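Local atomic coordinates of polar amino acid ABC uptake transporter substrate binding protein (Streptococcus thermophilus LMG 18311, PDB entry 3HV1), a protein that probably captures a polar amino acid outside the cell and delivers it to an ABC importer, as a family 3 solute-binding protein. Residues Asn107-Val112 and Leu180-Tyr185. Sequence-based numbering, arbitrary orientation.
Sequences NEQVLV and LIDRVY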
ATOM      1  N   ASN A 107      -7.764  -9.795  -5.254  1.00 21.65           N
ATOM      2  CA  ASN A 107      -8.256 -11.089  -5.660  1.00 21.04           C
ATOM      3  C   ASN A 107      -7.538 -12.100  -4.787  1.00 22.26           C
ATOM      4  O   ASN A 107      -6.346 -11.967  -4.518  1.00 24.21           O
ATOM      5  CB  ASN A 107      -7.968 -11.371  -7.123  1.00 20.41           C
ATOM      6  CG  ASN A 107      -8.452 -12.736  -7.536  1.00 22.20           C
ATOM      7  OD1 ASN A 107      -9.551 -13.155  -7.153  1.00 18.65           O
ATOM      8  ND2 ASN A 107      -7.642 -13.446  -8.315  1.00 20.70           N
ATOM      9  N   GLU A 108      -8.276 -13.097  -4.329  1.00 21.10           N
ATOM     10  CA  GLU A 108      -7.703 -14.120  -3.472  1.00 22.64           C
ATOM     11  C   GLU A 108      -8.628 -15.324  -3.507  1.00 21.22           C
ATOM     12  O   GLU A 108      -9.753 -15.233  -3.985  1.00 19.81           O
ATOM     13  CB  GLU A 108      -7.602 -13.600  -2.034  1.00 23.75           C
ATOM     14  CG  GLU A 108      -8.958 -13.414  -1.357  1.00 25.86           C
ATOM     15  CD  GLU A 108      -8.840 -12.831   0.032  1.00 32.22           C
ATOM     16  OE1 GLU A 108      -7.991 -13.312   0.812  1.00 32.28           O
ATOM     17  OE2 GLU A 108      -9.603 -11.897   0.352  1.00 33.76           O
ATOM     18  N   GLN A 109      -8.142 -16.453  -3.012  1.00 20.02           N
ATOM     19  CA  GLN A 109      -8.956 -17.656  -2.978  1.00 20.05           C
ATOM     20  C   GLN A 109     -10.036 -17.451  -1.927  1.00 19.46           C
ATOM     21  O   GLN A 109      -9.755 -16.937  -0.838  1.00 18.28           O
ATOM     22  CB  GLN A 109      -8.107 -18.869  -2.585  1.00 22.44           C
ATOM     23  CG  GLN A 109      -7.037 -19.205  -3.587  1.00 23.01           C
ATOM     24  CD  GLN A 109      -7.608 -19.384  -4.974  1.00 23.53           C
ATOM     25  OE1 GLN A 109      -8.536 -20.163  -5.178  1.00 26.81           O
ATOM     26  NE2 GLN A 109      -7.058 -18.664  -5.938  1.00 26.09           N
ATOM     27  N   VAL A 110     -11.268 -17.820  -2.267  1.00 18.22           N
ATOM     28  CA  VAL A 110     -12.374 -17.719  -1.325  1.00 17.55           C
ATOM     29  C   VAL A 110     -12.988 -19.099  -1.184  1.00 18.56           C
ATOM     30  O   VAL A 110     -12.948 -19.900  -2.122  1.00 17.06           O
ATOM     31  CB  VAL A 110     -13.476 -16.748  -1.806  1.00 16.70           C
ATOM     32  CG1 VAL A 110     -12.934 -15.315  -1.817  1.00 15.85           C
ATOM     33  CG2 VAL A 110     -13.979 -17.158  -3.186  1.00 16.55           C
ATOM     34  N   LEU A 111     -13.512 -19.387   0.003  1.00 19.48           N
ATOM     35  CA  LEU A 111     -14.172 -20.658   0.254  1.00 18.24           C
ATOM     36  C   LEU A 111     -15.653 -20.368   0.055  1.00 18.33           C
ATOM     37  O   LEU A 111     -16.200 -19.452   0.671  1.00 20.18           O
ATOM     38  CB  LEU A 111     -13.934 -21.129   1.692  1.00 18.02           C
ATOM     39  CG  LEU A 111     -14.819 -22.301   2.130  1.00 18.95           C
ATOM     40  CD1 LEU A 111     -14.405 -23.573   1.397  1.00 17.74           C
ATOM     41  CD2 LEU A 111     -14.718 -22.491   3.633  1.00 21.85           C
ATOM     42  N   VAL A 112     -16.301 -21.136  -0.808  1.00 17.62           N
ATOM     43  CA  VAL A 112     -17.714 -20.926  -1.075  1.00 18.43           C
ATOM     44  C   VAL A 112     -18.543 -22.090  -0.559  1.00 18.36           C
ATOM     45  O   VAL A 112     -18.223 -23.253  -0.801  1.00 16.11           O
ATOM     46  CB  VAL A 112     -17.968 -20.771  -2.587  1.00 16.02           C
ATOM     47  CG1 VAL A 112     -19.459 -20.578  -2.863  1.00 20.60           C
ATOM     48  CG2 VAL A 112     -17.154 -19.608  -3.117  1.00 18.80           C
ATOM     49  N   LEU A 180     -13.251 -24.094  -3.265  1.00 19.91           N
ATOM     50  CA  LEU A 180     -12.182 -23.105  -3.154  1.00 20.25           C
ATOM     51  C   LEU A 180     -11.967 -22.579  -4.576  1.00 19.88           C
ATOM     52  O   LEU A 180     -11.723 -23.358  -5.494  1.00 19.89           O
ATOM     53  CB  LEU A 180     -10.901 -23.771  -2.622  1.00 22.00           C
ATOM     54  CG  LEU A 180      -9.698 -22.876  -2.304  1.00 25.90           C
ATOM     55  CD1 LEU A 180     -10.045 -21.973  -1.135  1.00 26.69           C
ATOM     56  CD2 LEU A 180      -8.474 -23.733  -1.964  1.00 26.04           C
ATOM     57  N   ILE A 181     -12.069 -21.268  -4.769  1.00 20.22           N
ATOM     58  CA  ILE A 181     -11.915 -20.683  -6.099  1.00 20.05           C
ATOM     59  C   ILE A 181     -11.562 -19.197  -5.981  1.00 20.06           C
ATOM     60  O   ILE A 181     -11.745 -18.603  -4.924  1.00 17.93           O
ATOM     61  CB  ILE A 181     -13.237 -20.840  -6.897  1.00 21.44           C
ATOM     62  CG1 ILE A 181     -13.058 -20.393  -8.345  1.00 25.64           C
ATOM     63  CG2 ILE A 181     -14.339 -20.032  -6.231  1.00 20.61           C
ATOM     64  CD1 ILE A 181     -12.227 -21.331  -9.169  1.00 31.80           C
ATOM     65  N   ASP A 182     -11.052 -18.601  -7.057  1.00 19.06           N
ATOM     66  CA  ASP A 182     -10.699 -17.182  -7.028  1.00 19.60           C
ATOM     67  C   ASP A 182     -11.928 -16.322  -6.755  1.00 17.79           C
ATOM     68  O   ASP A 182     -12.997 -16.567  -7.302  1.00 19.00           O
ATOM     69  CB  ASP A 182     -10.118 -16.717  -8.366  1.00 21.18           C
ATOM     70  CG  ASP A 182      -8.743 -17.304  -8.667  1.00 24.68           C
ATOM     71  OD1 ASP A 182      -7.838 -16.514  -8.996  1.00 27.78           O
ATOM     72  OD2 ASP A 182      -8.574 -18.532  -8.593  1.00 24.15           O
ATOM     73  N   ARG A 183     -11.748 -15.296  -5.934  1.00 18.90           N
ATOM     74  CA  ARG A 183     -12.819 -14.365  -5.615  1.00 16.98           C
ATOM     75  C   ARG A 183     -13.435 -13.838  -6.914  1.00 19.15           C
ATOM     76  O   ARG A 183     -14.653 -13.850  -7.065  1.00 19.80           O
ATOM     77  CB  ARG A 183     -12.261 -13.197  -4.812  1.00 16.49           C
ATOM     78  CG  ARG A 183     -13.298 -12.176  -4.395  1.00 19.18           C
ATOM     79  CD  ARG A 183     -12.633 -10.899  -3.924  1.00 20.14           C
ATOM     80  NE  ARG A 183     -13.596  -9.984  -3.324  1.00 20.86           N
ATOM     81  CZ  ARG A 183     -13.290  -8.769  -2.884  1.00 22.04           C
ATOM     82  NH1 ARG A 183     -12.044  -8.319  -2.981  1.00 23.15           N
ATOM     83  NH2 ARG A 183     -14.224  -8.013  -2.327  1.00 23.04           N
ATOM     84  N   VAL A 184     -12.606 -13.384  -7.859  1.00 18.52           N
ATOM     85  CA  VAL A 184     -13.155 -12.856  -9.115  1.00 17.97           C
ATOM     86  C   VAL A 184     -14.118 -13.810  -9.831  1.00 18.67           C
ATOM     87  O   VAL A 184     -15.072 -13.358 -10.465  1.00 20.27           O
ATOM     88  CB  VAL A 184     -12.057 -12.441 -10.154  1.00 19.99           C
ATOM     89  CG1 VAL A 184     -11.400 -11.143  -9.731  1.00 18.59           C
ATOM     90  CG2 VAL A 184     -11.038 -13.565 -10.342  1.00 18.63           C
ATOM     91  N   TYR A 185     -13.881 -15.116  -9.738  1.00 17.33           N
ATOM     92  CA  TYR A 185     -14.771 -16.077 -10.387  1.00 17.85           C
ATOM     93  C   TYR A 185     -15.995 -16.372  -9.531  1.00 17.51           C
ATOM     94  O   TYR A 185     -17.117 -16.445 -10.030  1.00 18.59           O
ATOM     95  CB  TYR A 185     -14.038 -17.395 -10.669  1.00 21.54           C
ATOM     96  CG  TYR A 185     -12.832 -17.244 -11.568  1.00 24.52           C
ATOM     97  CD1 TYR A 185     -12.916 -16.522 -12.758  1.00 28.31           C
ATOM     98  CD2 TYR A 185     -11.605 -17.812 -11.223  1.00 27.38           C
ATOM     99  CE1 TYR A 185     -11.803 -16.363 -13.584  1.00 29.27           C
ATOM    100  CE2 TYR A 185     -10.486 -17.661 -12.037  1.00 27.96           C
ATOM    101  CZ  TYR A 185     -10.592 -16.930 -13.218  1.00 30.58           C
ATOM    102  OH  TYR A 185      -9.481 -16.743 -14.018  1.00 29.74           O
TER
HETATM  103  O   HOH W   1      -8.746 -21.418  -7.639  1.00 31.21           O
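OD2 of D182 is gripped by two groups, the amide of Q109 and a water. NE2 of Q109 comes in from above the carboxylate plane to OD2 of D182 at 3.1 Å, the two flat groups standing nearly perpendicular (86°). The Q109 chain bends at chi2 (-54°) and folds back toward D182, and its OE1 accepts from the same water, which bridges amide and carboxylate. On the other carboxylate oxygen, OD1 of D182 receives ND2 of N107 on its anti side at 3.1 Å, here with the planes only 32° apart; ND2 of N107 also donates to E209. The D182 carboxylate is thus pinned through both oxygens, just ahead of helix 183-192. The side chain of N107, its CG beside the carbonyl carbon, turns its amide to the start of that helix: OD1 of N107 accepts V184 N at 3.1 Å from above the carbonyl plane, while CG2 of V184 packs against OD1. E108 O takes R183 N at 2.8 Å, so the first turn is tied to the side chain of N107 and the backbone of E108. Antiparallel pairing follows, V110 N reaching I181 O at 2.8 Å and I181 N returning to V110 O at 3.1 Å. CG1 of V110 lies against CB of R183, whose extended chain runs on to V106 O and a salt bridge with E249. Strand 105-114 lies between strands 178-182 and 199-203 in one lobe of the periplasmic-binding-protein fold, with A186 of helix 183-192 packed against V110, V112 and I181.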